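Local coordinates for protein probable tRNA pseudouridine synthase D (Methanosarcina mazei, PDB 1Z2Z) that probably converts uridine-13 of transfer RNA into pseudouridine, at residues A295-F303 with T315-M326; I337-F348 with S380-V388. All blocks are in the same frame, centred on the assembly; numbering follows the deposited sequence.

Contact 1 (A295-F303 with T315-M326)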
ATOM      1  N   ALA A 295     -20.464  10.145  11.269  1.00 57.02           N
ATOM      2  CA  ALA A 295     -19.904  10.296  12.603  1.00 57.71           C
ATOM      3  C   ALA A 295     -20.919  10.010  13.714  1.00 57.64           C
ATOM      4  O   ALA A 295     -22.128  10.114  13.510  1.00 57.73           O
ATOM      5  CB  ALA A 295     -19.329  11.708  12.759  1.00 58.05           C
ATOM      6  N   VAL A 296     -20.414   9.635  14.887  1.00 57.40           N
ATOM      7  CA  VAL A 296     -21.257   9.353  16.048  1.00 57.58           C
ATOM      8  C   VAL A 296     -20.677  10.064  17.265  1.00 58.10           C
ATOM      9  O   VAL A 296     -19.813  10.929  17.132  1.00 60.10           O
ATOM     10  CB  VAL A 296     -21.334   7.843  16.366  1.00 57.03           C
ATOM     11  CG1 VAL A 296     -21.917   7.099  15.187  1.00 57.72           C
ATOM     12  CG2 VAL A 296     -19.956   7.307  16.727  1.00 57.05           C
ATOM     13  N   GLU A 297     -21.136   9.707  18.455  1.00 57.03           N
ATOM     14  CA  GLU A 297     -20.613  10.366  19.638  1.00 57.80           C
ATOM     15  C   GLU A 297     -19.185   9.926  19.947  1.00 57.52           C
ATOM     16  O   GLU A 297     -18.912   8.739  20.123  1.00 58.37           O
ATOM     17  CB  GLU A 297     -21.516  10.101  20.844  1.00 58.44           C
ATOM     18  CG  GLU A 297     -22.888  10.746  20.748  1.00 59.02           C
ATOM     19  CD  GLU A 297     -23.730  10.485  21.978  1.00 59.64           C
ATOM     20  OE1 GLU A 297     -24.854  11.027  22.060  1.00 59.82           O
ATOM     21  OE2 GLU A 297     -23.266   9.735  22.864  1.00 60.08           O
ATOM     22  N   GLY A 298     -18.280  10.898  20.009  1.00 57.01           N
ATOM     23  CA  GLY A 298     -16.887  10.610  20.303  1.00 55.83           C
ATOM     24  C   GLY A 298     -16.221   9.762  19.240  1.00 54.17           C
ATOM     25  O   GLY A 298     -15.441   8.871  19.562  1.00 53.47           O
ATOM     26  N   ASP A 299     -16.520  10.058  17.976  1.00 52.92           N
ATOM     27  CA  ASP A 299     -15.970   9.322  16.842  1.00 52.36           C
ATOM     28  C   ASP A 299     -14.523   9.726  16.493  1.00 52.69           C
ATOM     29  O   ASP A 299     -13.727   8.877  16.078  1.00 54.49           O
ATOM     30  CB  ASP A 299     -16.878   9.517  15.609  1.00 50.81           C
ATOM     31  CG  ASP A 299     -17.166   8.212  14.862  1.00 49.47           C
ATOM     32  OD1 ASP A 299     -16.361   7.263  14.958  1.00 49.89           O
ATOM     33  OD2 ASP A 299     -18.194   8.140  14.156  1.00 47.25           O
ATOM     34  N   ILE A 300     -14.188  11.007  16.673  1.00 50.97           N
ATOM     35  CA  ILE A 300     -12.855  11.569  16.364  1.00 49.71           C
ATOM     36  C   ILE A 300     -12.594  11.633  14.861  1.00 50.21           C
ATOM     37  O   ILE A 300     -12.402  10.609  14.209  1.00 49.83           O
ATOM     38  CB  ILE A 300     -11.678  10.775  17.010  1.00 47.75           C
ATOM     39  CG1 ILE A 300     -11.670  10.965  18.524  1.00 47.71           C
ATOM     40  CG2 ILE A 300     -10.340  11.281  16.470  1.00 46.61           C
ATOM     41  CD1 ILE A 300     -10.510  10.275  19.210  1.00 44.76           C
ATOM     42  N   VAL A 301     -12.573  12.841  14.314  1.00 52.21           N
ATOM     43  CA  VAL A 301     -12.330  13.000  12.889  1.00 53.73           C
ATOM     44  C   VAL A 301     -11.043  13.797  12.627  1.00 54.20           C
ATOM     45  O   VAL A 301     -10.323  14.159  13.566  1.00 55.13           O
ATOM     46  CB  VAL A 301     -13.553  13.686  12.187  1.00 53.31           C
ATOM     47  CG1 VAL A 301     -14.830  12.925  12.514  1.00 52.67           C
ATOM     48  CG2 VAL A 301     -13.687  15.145  12.623  1.00 54.56           C
ATOM     49  N   CYS A 302     -10.745  14.027  11.351  1.00 54.59           N
ATOM     50  CA  CYS A 302      -9.573  14.804  10.942  1.00 54.77           C
ATOM     51  C   CYS A 302     -10.029  15.745   9.831  1.00 55.90           C
ATOM     52  O   CYS A 302     -11.103  15.568   9.247  1.00 53.96           O
ATOM     53  CB  CYS A 302      -8.421  13.900  10.441  1.00 53.45           C
ATOM     54  SG  CYS A 302      -8.553  13.232   8.729  1.00 50.35           S
ATOM     55  N   PHE A 303      -9.220  16.759   9.563  1.00 58.21           N
ATOM     56  CA  PHE A 303      -9.536  17.735   8.538  1.00 62.02           C
ATOM     57  C   PHE A 303      -8.331  17.821   7.629  1.00 64.62           C
ATOM     58  O   PHE A 303      -7.247  17.363   7.992  1.00 65.02           O
ATOM     59  CB  PHE A 303      -9.791  19.102   9.175  1.00 62.52           C
ATOM     60  CG  PHE A 303     -10.729  19.052  10.336  1.00 62.46           C
ATOM     61  CD1 PHE A 303     -12.107  19.021  10.132  1.00 62.61           C
ATOM     62  CD2 PHE A 303     -10.236  18.974  11.635  1.00 61.73           C
ATOM     63  CE1 PHE A 303     -12.982  18.894  11.206  1.00 62.45           C
ATOM     64  CE2 PHE A 303     -11.099  18.846  12.716  1.00 62.20           C
ATOM     65  CZ  PHE A 303     -12.479  18.809  12.504  1.00 62.36           C
ATOM     66  N   THR A 315      -6.957  17.065  15.055  1.00 76.02           N
ATOM     67  CA  THR A 315      -8.087  16.149  15.163  1.00 74.42           C
ATOM     68  C   THR A 315      -9.119  16.569  16.197  1.00 73.99           C
ATOM     69  O   THR A 315      -8.899  16.413  17.396  1.00 73.42           O
ATOM     70  CB  THR A 315      -7.621  14.727  15.522  1.00 73.97           C
ATOM     71  OG1 THR A 315      -6.682  14.788  16.603  1.00 73.23           O
ATOM     72  CG2 THR A 315      -6.979  14.060  14.323  1.00 74.05           C
ATOM     73  N   GLU A 316     -10.249  17.089  15.718  1.00 73.71           N
ATOM     74  CA  GLU A 316     -11.342  17.520  16.589  1.00 73.65           C
ATOM     75  C   GLU A 316     -12.187  16.315  16.984  1.00 73.43           C
ATOM     76  O   GLU A 316     -12.495  15.465  16.147  1.00 72.71           O
ATOM     77  CB  GLU A 316     -12.237  18.537  15.873  1.00 73.98           C
ATOM     78  CG  GLU A 316     -13.318  19.151  16.764  1.00 74.02           C
ATOM     79  CD  GLU A 316     -14.127  20.232  16.062  1.00 74.71           C
ATOM     80  OE1 GLU A 316     -13.515  21.132  15.441  1.00 75.18           O
ATOM     81  OE2 GLU A 316     -15.376  20.194  16.142  1.00 73.81           O
ATOM     82  N   LYS A 317     -12.571  16.246  18.254  1.00 73.07           N
ATOM     83  CA  LYS A 317     -13.385  15.134  18.731  1.00 72.69           C
ATOM     84  C   LYS A 317     -14.874  15.494  18.717  1.00 72.70           C
ATOM     85  O   LYS A 317     -15.289  16.478  19.331  1.00 72.81           O
ATOM     86  CB  LYS A 317     -12.942  14.741  20.141  1.00 71.35           C
ATOM     87  CG  LYS A 317     -13.532  13.439  20.634  1.00 69.79           C
ATOM     88  CD  LYS A 317     -12.791  12.968  21.864  1.00 67.68           C
ATOM     89  CE  LYS A 317     -13.162  11.545  22.227  1.00 66.95           C
ATOM     90  NZ  LYS A 317     -12.278  11.057  23.322  1.00 64.90           N
ATOM     91  N   VAL A 318     -15.670  14.701  18.007  1.00 72.67           N
ATOM     92  CA  VAL A 318     -17.109  14.941  17.915  1.00 73.19           C
ATOM     93  C   VAL A 318     -17.841  14.533  19.198  1.00 73.71           C
ATOM     94  O   VAL A 318     -17.504  13.521  19.816  1.00 73.97           O
ATOM     95  CB  VAL A 318     -17.728  14.179  16.701  1.00 72.28           C
ATOM     96  CG1 VAL A 318     -17.178  12.772  16.644  1.00 72.09           C
ATOM     97  CG2 VAL A 318     -19.255  14.145  16.813  1.00 70.64           C
ATOM     98  N   THR A 319     -18.829  15.333  19.601  1.00 73.38           N
ATOM     99  CA  THR A 319     -19.610  15.050  20.805  1.00 73.34           C
ATOM    100  C   THR A 319     -21.099  14.947  20.500  1.00 73.29           C
ATOM    101  O   THR A 319     -21.508  14.935  19.338  1.00 73.60           O
ATOM    102  CB  THR A 319     -19.418  16.131  21.892  1.00 73.43           C
ATOM    103  OG1 THR A 319     -19.685  17.419  21.333  1.00 73.43           O
ATOM    104  CG2 THR A 319     -18.001  16.092  22.449  1.00 73.35           C
ATOM    105  N   SER A 320     -21.906  14.879  21.554  1.00 72.74           N
ATOM    106  CA  SER A 320     -23.351  14.753  21.413  1.00 72.37           C
ATOM    107  C   SER A 320     -24.011  16.006  20.864  1.00 72.07           C
ATOM    108  O   SER A 320     -25.185  15.988  20.495  1.00 71.99           O
ATOM    109  CB  SER A 320     -23.975  14.399  22.765  1.00 72.54           C
ATOM    110  OG  SER A 320     -23.468  13.166  23.250  1.00 71.74           O
ATOM    111  N   GLU A 321     -23.257  17.095  20.807  1.00 72.73           N
ATOM    112  CA  GLU A 321     -23.799  18.350  20.308  1.00 73.31           C
ATOM    113  C   GLU A 321     -23.274  18.726  18.910  1.00 73.22           C
ATOM    114  O   GLU A 321     -24.037  19.210  18.064  1.00 73.41           O
ATOM    115  CB  GLU A 321     -23.521  19.472  21.321  1.00 73.68           C
ATOM    116  CG  GLU A 321     -22.073  19.548  21.814  1.00 74.68           C
ATOM    117  CD  GLU A 321     -21.832  18.834  23.147  1.00 75.67           C
ATOM    118  OE1 GLU A 321     -22.193  17.640  23.284  1.00 76.03           O
ATOM    119  OE2 GLU A 321     -21.258  19.475  24.058  1.00 75.06           O
ATOM    120  N   THR A 322     -21.987  18.483  18.658  1.00 71.90           N
ATOM    121  CA  THR A 322     -21.393  18.811  17.361  1.00 70.56           C
ATOM    122  C   THR A 322     -21.620  17.716  16.318  1.00 70.34           C
ATOM    123  O   THR A 322     -21.299  17.892  15.144  1.00 70.09           O
ATOM    124  CB  THR A 322     -19.876  19.074  17.489  1.00 70.23           C
ATOM    125  OG1 THR A 322     -19.202  17.861  17.840  1.00 69.76           O
ATOM    126  CG2 THR A 322     -19.605  20.124  18.566  1.00 69.40           C
ATOM    127  N   VAL A 323     -22.187  16.595  16.759  1.00 69.99           N
ATOM    128  CA  VAL A 323     -22.482  15.458  15.890  1.00 70.05           C
ATOM    129  C   VAL A 323     -23.188  15.865  14.595  1.00 69.36           C
ATOM    130  O   VAL A 323     -22.829  15.403  13.514  1.00 69.20           O
ATOM    131  CB  VAL A 323     -23.367  14.415  16.626  1.00 70.69           C
ATOM    132  CG1 VAL A 323     -24.642  15.082  17.130  1.00 72.52           C
ATOM    133  CG2 VAL A 323     -23.712  13.255  15.698  1.00 69.75           C
ATOM    134  N   ASN A 324     -24.194  16.723  14.703  1.00 68.73           N
ATOM    135  CA  ASN A 324     -24.933  17.169  13.529  1.00 69.15           C
ATOM    136  C   ASN A 324     -24.072  18.003  12.583  1.00 69.42           C
ATOM    137  O   ASN A 324     -24.285  17.994  11.371  1.00 68.97           O
ATOM    138  CB  ASN A 324     -26.162  17.977  13.958  1.00 68.82           C
ATOM    139  CG  ASN A 324     -27.250  17.106  14.566  1.00 68.34           C
ATOM    140  OD1 ASN A 324     -26.969  16.050  15.132  1.00 67.36           O
ATOM    141  ND2 ASN A 324     -28.498  17.557  14.465  1.00 68.02           N
ATOM    142  N   ALA A 325     -23.102  18.726  13.137  1.00 70.48           N
ATOM    143  CA  ALA A 325     -22.217  19.565  12.328  1.00 70.99           C
ATOM    144  C   ALA A 325     -21.104  18.733  11.683  1.00 70.97           C
ATOM    145  O   ALA A 325     -20.718  18.974  10.537  1.00 70.56           O
ATOM    146  CB  ALA A 325     -21.616  20.679  13.192  1.00 70.74           C
HETATM  147  N   MSE A 326     -20.594  17.753  12.426  1.00 70.98           N
HETATM  148  CA  MSE A 326     -19.541  16.885  11.921  1.00 70.98           C
HETATM  149  C   MSE A 326     -19.975  16.122  10.680  1.00 71.21           C
HETATM  150  O   MSE A 326     -19.319  16.183   9.642  1.00 71.35           O
HETATM  151  CB  MSE A 326     -19.107  15.894  13.000  1.00 71.17           C
HETATM  152  CG  MSE A 326     -18.314  16.548  14.099  1.00 72.79           C
HETATM  153 SE   MSE A 326     -16.963  17.714  13.331  1.00 76.97          SE
HETATM  154  CE  MSE A 326     -17.848  19.421  13.593  1.00 75.35           C
TER
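The ring of Phe303 meets Glu316 at its edge: CB of Glu316 lies in the ring plane, 3.4 Å from Phe303 CE2, while the carboxylate of Glu316 is turned 52° against the ring. Beyond it the two segments run antiparallel, joined by a nearly straight bond from Val301 N to Glu316 O (3.2 Å). This bond uses the edge of strand 301-302 that faces away from its sheet partner, strand 336-337. One step further, CG1 of Ile300 touches CG of Lys317 (3.7 Å) where the side chains cross, and the fully extended lysine carries its ammonium on to Ser350. The 295-303 chain then bends in a type II beta turn from Val296 to Asp299, with Gly298 at the third position, where the turn calls for positive phi. Gly298 N binds Val318 O at 2.7 Å, approaching from above the carbonyl plane (42° out of it). Val318 turns its side chain into this bend; with chi1 at 44°, its CG1 sits between Val296 O and the backbone N and CB of Asp299. The carboxylate of Asp299 leads away, to a salt bridge with Arg285 of helix 263-287. Beside the turn, the exposed, extended Glu297 reaches over to Ser320, whose OG gives OE1 a weak hydrogen bond (2.8 Å). On the side of helix 323-330, the selenium of selenomethionine Met326 packs against Val301 CG2 (4.2 Å) and its CB against Ala295 CB.

Contact 2 (I337-F348 with S380-V388)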
ATOM      1  N   ILE A 337     -13.774  10.325   9.226  1.00 38.63           N
ATOM      2  CA  ILE A 337     -13.750   9.530  10.455  1.00 38.11           C
ATOM      3  C   ILE A 337     -12.384   8.849  10.454  1.00 36.53           C
ATOM      4  O   ILE A 337     -11.968   8.326   9.430  1.00 37.67           O
ATOM      5  CB  ILE A 337     -14.872   8.441  10.457  1.00 38.77           C
ATOM      6  CG1 ILE A 337     -16.256   9.096  10.384  1.00 39.84           C
ATOM      7  CG2 ILE A 337     -14.768   7.574  11.699  1.00 37.13           C
ATOM      8  CD1 ILE A 337     -16.517  10.118  11.481  1.00 41.23           C
ATOM      9  N   THR A 338     -11.677   8.857  11.574  1.00 35.27           N
ATOM     10  CA  THR A 338     -10.367   8.230  11.594  1.00 35.96           C
ATOM     11  C   THR A 338     -10.330   7.074  12.573  1.00 37.31           C
ATOM     12  O   THR A 338     -11.214   6.934  13.417  1.00 38.10           O
ATOM     13  CB  THR A 338      -9.273   9.236  11.980  1.00 35.63           C
ATOM     14  OG1 THR A 338      -9.311   9.461  13.392  1.00 37.77           O
ATOM     15  CG2 THR A 338      -9.506  10.557  11.266  1.00 35.19           C
ATOM     16  N   ALA A 339      -9.303   6.241  12.444  1.00 37.91           N
ATOM     17  CA  ALA A 339      -9.114   5.087  13.313  1.00 38.29           C
ATOM     18  C   ALA A 339      -7.731   5.232  13.907  1.00 39.33           C
ATOM     19  O   ALA A 339      -6.854   5.842  13.312  1.00 41.11           O
ATOM     20  CB  ALA A 339      -9.211   3.810  12.512  1.00 39.08           C
ATOM     21  N   PRO A 340      -7.505   4.649  15.077  1.00 39.62           N
ATOM     22  CA  PRO A 340      -6.207   4.747  15.737  1.00 40.70           C
ATOM     23  C   PRO A 340      -5.078   3.857  15.274  1.00 43.45           C
ATOM     24  O   PRO A 340      -5.272   2.690  14.955  1.00 44.60           O
ATOM     25  CB  PRO A 340      -6.548   4.477  17.191  1.00 40.19           C
ATOM     26  CG  PRO A 340      -7.601   3.431  17.068  1.00 41.00           C
ATOM     27  CD  PRO A 340      -8.485   3.981  15.947  1.00 40.69           C
ATOM     28  N   LEU A 341      -3.885   4.430  15.240  1.00 45.98           N
ATOM     29  CA  LEU A 341      -2.691   3.682  14.901  1.00 48.46           C
ATOM     30  C   LEU A 341      -1.918   3.753  16.218  1.00 50.58           C
ATOM     31  O   LEU A 341      -1.004   4.556  16.382  1.00 51.33           O
ATOM     32  CB  LEU A 341      -1.927   4.350  13.748  1.00 48.71           C
ATOM     33  CG  LEU A 341      -2.183   3.804  12.330  1.00 46.91           C
ATOM     34  CD1 LEU A 341      -1.661   4.753  11.276  1.00 47.40           C
ATOM     35  CD2 LEU A 341      -1.507   2.464  12.184  1.00 48.59           C
ATOM     36  N   PRO A 342      -2.310   2.915  17.187  1.00 52.77           N
ATOM     37  CA  PRO A 342      -1.734   2.799  18.533  1.00 54.45           C
ATOM     38  C   PRO A 342      -0.245   3.134  18.704  1.00 56.21           C
ATOM     39  O   PRO A 342       0.593   2.730  17.897  1.00 56.32           O
ATOM     40  CB  PRO A 342      -2.059   1.352  18.926  1.00 55.03           C
ATOM     41  CG  PRO A 342      -2.357   0.665  17.593  1.00 54.87           C
ATOM     42  CD  PRO A 342      -3.129   1.731  16.887  1.00 52.72           C
ATOM     43  N   GLY A 343       0.056   3.875  19.773  1.00 57.52           N
ATOM     44  CA  GLY A 343       1.416   4.275  20.104  1.00 58.45           C
ATOM     45  C   GLY A 343       1.462   4.604  21.587  1.00 59.41           C
ATOM     46  O   GLY A 343       0.991   3.816  22.404  1.00 59.79           O
ATOM     47  N   TYR A 344       2.019   5.750  21.959  1.00 59.71           N
ATOM     48  CA  TYR A 344       2.047   6.109  23.371  1.00 60.30           C
ATOM     49  C   TYR A 344       1.505   7.516  23.543  1.00 61.47           C
ATOM     50  O   TYR A 344       1.609   8.110  24.617  1.00 62.58           O
ATOM     51  CB  TYR A 344       3.470   6.008  23.926  1.00 60.27           C
ATOM     52  CG  TYR A 344       4.446   7.040  23.398  1.00 60.20           C
ATOM     53  CD1 TYR A 344       4.277   8.396  23.672  1.00 60.58           C
ATOM     54  CD2 TYR A 344       5.564   6.657  22.668  1.00 59.20           C
ATOM     55  CE1 TYR A 344       5.197   9.342  23.239  1.00 61.00           C
ATOM     56  CE2 TYR A 344       6.493   7.598  22.229  1.00 60.17           C
ATOM     57  CZ  TYR A 344       6.304   8.937  22.522  1.00 60.47           C
ATOM     58  OH  TYR A 344       7.228   9.875  22.124  1.00 60.74           O
ATOM     59  N   ASN A 345       0.914   8.031  22.470  1.00 61.80           N
ATOM     60  CA  ASN A 345       0.362   9.384  22.427  1.00 61.47           C
ATOM     61  C   ASN A 345      -0.977   9.272  21.705  1.00 61.02           C
ATOM     62  O   ASN A 345      -1.441  10.212  21.053  1.00 61.73           O
ATOM     63  CB  ASN A 345       1.348  10.284  21.650  1.00 62.41           C
ATOM     64  CG  ASN A 345       0.946  11.763  21.620  1.00 62.56           C
ATOM     65  OD1 ASN A 345       0.035  12.168  20.891  1.00 61.84           O
ATOM     66  ND2 ASN A 345       1.644  12.574  22.410  1.00 62.43           N
ATOM     67  N   THR A 346      -1.596   8.100  21.829  1.00 59.69           N
ATOM     68  CA  THR A 346      -2.877   7.834  21.180  1.00 57.78           C
ATOM     69  C   THR A 346      -4.034   8.311  22.029  1.00 55.68           C
ATOM     70  O   THR A 346      -4.005   8.199  23.253  1.00 54.17           O
ATOM     71  CB  THR A 346      -3.095   6.328  20.924  1.00 58.78           C
ATOM     72  OG1 THR A 346      -1.922   5.762  20.319  1.00 59.10           O
ATOM     73  CG2 THR A 346      -4.300   6.121  20.003  1.00 57.46           C
ATOM     74  N   GLU A 347      -5.057   8.823  21.357  1.00 53.78           N
ATOM     75  CA  GLU A 347      -6.252   9.321  22.013  1.00 51.93           C
ATOM     76  C   GLU A 347      -7.441   8.480  21.576  1.00 51.11           C
ATOM     77  O   GLU A 347      -8.049   8.755  20.541  1.00 51.62           O
ATOM     78  CB  GLU A 347      -6.493  10.777  21.621  1.00 51.90           C
ATOM     79  CG  GLU A 347      -7.713  11.416  22.254  1.00 51.17           C
ATOM     80  CD  GLU A 347      -8.153  12.665  21.509  1.00 52.86           C
ATOM     81  OE1 GLU A 347      -7.279  13.493  21.172  1.00 53.36           O
ATOM     82  OE2 GLU A 347      -9.370  12.830  21.260  1.00 53.13           O
ATOM     83  N   PHE A 348      -7.770   7.452  22.352  1.00 49.86           N
ATOM     84  CA  PHE A 348      -8.904   6.598  22.020  1.00 48.52           C
ATOM     85  C   PHE A 348     -10.146   7.467  21.856  1.00 46.61           C
ATOM     86  O   PHE A 348     -10.246   8.524  22.463  1.00 46.60           O
ATOM     87  CB  PHE A 348      -9.140   5.564  23.127  1.00 49.79           C
ATOM     88  CG  PHE A 348      -7.909   4.795  23.511  1.00 52.71           C
ATOM     89  CD1 PHE A 348      -6.877   4.596  22.592  1.00 54.05           C
ATOM     90  CD2 PHE A 348      -7.782   4.257  24.791  1.00 53.90           C
ATOM     91  CE1 PHE A 348      -5.730   3.871  22.947  1.00 55.19           C
ATOM     92  CE2 PHE A 348      -6.644   3.530  25.160  1.00 54.43           C
ATOM     93  CZ  PHE A 348      -5.615   3.338  24.235  1.00 55.15           C
ATOM     94  N   SER A 380      10.689   3.571  18.960  1.00 70.11           N
ATOM     95  CA  SER A 380       9.364   3.639  19.559  1.00 67.63           C
ATOM     96  C   SER A 380       8.584   4.829  19.035  1.00 66.21           C
ATOM     97  O   SER A 380       9.075   5.956  18.986  1.00 65.43           O
ATOM     98  CB  SER A 380       9.451   3.697  21.089  1.00 66.88           C
ATOM     99  OG  SER A 380       9.877   4.962  21.548  1.00 65.04           O
ATOM    100  N   SER A 381       7.357   4.551  18.630  1.00 65.14           N
ATOM    101  CA  SER A 381       6.481   5.568  18.098  1.00 64.22           C
ATOM    102  C   SER A 381       5.428   5.889  19.139  1.00 63.41           C
ATOM    103  O   SER A 381       5.195   5.111  20.069  1.00 63.20           O
ATOM    104  CB  SER A 381       5.814   5.063  16.815  1.00 64.35           C
ATOM    105  OG  SER A 381       4.899   6.011  16.291  1.00 64.16           O
ATOM    106  N   LYS A 382       4.798   7.045  18.968  1.00 62.54           N
ATOM    107  CA  LYS A 382       3.760   7.503  19.868  1.00 62.02           C
ATOM    108  C   LYS A 382       2.373   7.265  19.292  1.00 60.94           C
ATOM    109  O   LYS A 382       1.378   7.409  19.997  1.00 61.60           O
ATOM    110  CB  LYS A 382       3.958   8.991  20.192  1.00 63.84           C
ATOM    111  CG  LYS A 382       4.424   9.887  19.026  1.00 66.53           C
ATOM    112  CD  LYS A 382       3.309  10.275  18.051  1.00 66.10           C
ATOM    113  CE  LYS A 382       3.818  11.282  17.020  1.00 65.93           C
ATOM    114  NZ  LYS A 382       2.812  11.629  15.968  1.00 67.03           N
ATOM    115  N   GLY A 383       2.307   6.897  18.016  1.00 58.76           N
ATOM    116  CA  GLY A 383       1.022   6.631  17.389  1.00 55.20           C
ATOM    117  C   GLY A 383       0.531   7.740  16.483  1.00 53.20           C
ATOM    118  O   GLY A 383       1.040   8.854  16.533  1.00 53.42           O
ATOM    119  N   THR A 384      -0.456   7.428  15.651  1.00 51.91           N
ATOM    120  CA  THR A 384      -1.036   8.395  14.725  1.00 50.29           C
ATOM    121  C   THR A 384      -2.509   8.060  14.545  1.00 49.60           C
ATOM    122  O   THR A 384      -3.016   7.155  15.206  1.00 48.74           O
ATOM    123  CB  THR A 384      -0.309   8.360  13.359  1.00 50.96           C
ATOM    124  OG1 THR A 384      -1.239   8.634  12.300  1.00 51.17           O
ATOM    125  CG2 THR A 384       0.351   7.008  13.141  1.00 51.46           C
ATOM    126  N   ARG A 385      -3.203   8.785  13.673  1.00 48.99           N
ATOM    127  CA  ARG A 385      -4.620   8.518  13.451  1.00 48.91           C
ATOM    128  C   ARG A 385      -4.992   8.635  11.969  1.00 49.03           C
ATOM    129  O   ARG A 385      -5.409   9.694  11.505  1.00 49.82           O
ATOM    130  CB  ARG A 385      -5.462   9.476  14.309  1.00 48.99           C
ATOM    131  CG  ARG A 385      -6.842   8.944  14.692  1.00 47.94           C
ATOM    132  CD  ARG A 385      -7.386   9.608  15.963  1.00 45.83           C
ATOM    133  NE  ARG A 385      -7.749   8.616  16.975  1.00 45.18           N
ATOM    134  CZ  ARG A 385      -8.873   7.906  16.968  1.00 43.68           C
ATOM    135  NH1 ARG A 385      -9.098   7.015  17.925  1.00 39.59           N
ATOM    136  NH2 ARG A 385      -9.782   8.097  16.021  1.00 43.02           N
ATOM    137  N   ARG A 386      -4.839   7.530  11.240  1.00 48.91           N
ATOM    138  CA  ARG A 386      -5.142   7.469   9.810  1.00 48.43           C
ATOM    139  C   ARG A 386      -6.630   7.443   9.541  1.00 46.78           C
ATOM    140  O   ARG A 386      -7.401   6.928  10.345  1.00 47.66           O
ATOM    141  CB  ARG A 386      -4.519   6.216   9.177  1.00 51.03           C
ATOM    142  CG  ARG A 386      -3.111   6.389   8.596  1.00 55.73           C
ATOM    143  CD  ARG A 386      -3.099   7.144   7.247  1.00 58.73           C
ATOM    144  NE  ARG A 386      -1.966   6.740   6.405  1.00 61.96           N
ATOM    145  CZ  ARG A 386      -1.734   7.176   5.165  1.00 63.85           C
ATOM    146  NH1 ARG A 386      -2.558   8.047   4.592  1.00 62.90           N
ATOM    147  NH2 ARG A 386      -0.676   6.726   4.487  1.00 63.92           N
ATOM    148  N   GLU A 387      -7.031   7.986   8.396  1.00 45.40           N
ATOM    149  CA  GLU A 387      -8.433   8.000   8.020  1.00 45.39           C
ATOM    150  C   GLU A 387      -8.933   6.563   7.910  1.00 44.97           C
ATOM    151  O   GLU A 387      -8.153   5.613   8.017  1.00 44.40           O
ATOM    152  CB  GLU A 387      -8.630   8.712   6.684  1.00 48.30           C
ATOM    153  CG  GLU A 387      -7.857   8.100   5.522  1.00 54.04           C
ATOM    154  CD  GLU A 387      -6.398   8.531   5.491  1.00 55.90           C
ATOM    155  OE1 GLU A 387      -6.139   9.749   5.366  1.00 56.89           O
ATOM    156  OE2 GLU A 387      -5.513   7.654   5.587  1.00 58.66           O
ATOM    157  N   VAL A 388     -10.230   6.408   7.671  1.00 44.12           N
ATOM    158  CA  VAL A 388     -10.842   5.087   7.586  1.00 42.29           C
ATOM    159  C   VAL A 388     -11.389   4.725   6.214  1.00 40.96           C
ATOM    160  O   VAL A 388     -11.186   3.615   5.744  1.00 43.00           O
ATOM    161  CB  VAL A 388     -11.974   4.963   8.629  1.00 40.07           C
ATOM    162  CG1 VAL A 388     -12.689   3.648   8.466  1.00 41.96           C
ATOM    163  CG2 VAL A 388     -11.394   5.065  10.013  1.00 38.58           C
TER
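Thr338 to Gly343 and Gly383 to Glu387 run antiparallel, joined by isolated bridges: a nearly linear bond from Ala339 N to Arg386 O (2.9 Å) and the hydrogen-bonded pair Leu341 and Thr384. Where the segments diverge, Lys382 O accepts Asn345 N on a lone pair, in its carbonyl plane, and Tyr344 N more weakly. Chi1 of 69° places CG of Tyr344 between its backbone N and carbonyl carbon, which brings one ring face against Lys382 CB, 3.3 Å from the centroid, in a CH-pi contact. Leu341 lies side by side with Thr384 and Arg386, its CD1 3.6 Å from Thr384 CG2 and 3.5 Å from Arg386 CG. At the other end, Ala339 CB packs on Val388 CG2 (3.5 Å), beside Tyr278 and Leu282 of helix 263-287. Arg385 spans the contact: its CG stands anti to the backbone N (chi1 -153°), and the bend at chi3 brings one face of the guanidinium over the Ala339-Pro340 peptide. NH2 reaches Thr338 OG1, an atom less surely placed, and NH1 gives Glu347 O a weak bond. A salt bridge from Glu357 of helix 352-363 to NH1 probably offsets the charge of this buried guanidinium, whose rotation is limited by polar partners on both NH1 and NH2.

In the fold
Following the chain from the N terminus, helix 263-287 leads into 295-303, and contact 1 closes the short connection of 11 residues back to 315-326. Helix 323-330, whose first turn belongs to contact 1, leads on to strand 336-337; that strand pairs with 301-302, and contact 2 then closes the longer excursion through helix 352-363 by bringing 380-388 back against 337-348. The two closures follow one another in series, neither nested nor crossed, with centres about 16 Å apart. They nevertheless join: Ile300 O probably accepts a hydrogen bond from Thr338 N, and the Ile300 side chain packs against Glu347 and Arg385. Together they tie helices 263-287 and 352-363 to the small two-stranded sheet, away from the predicted nucleophile Asp86.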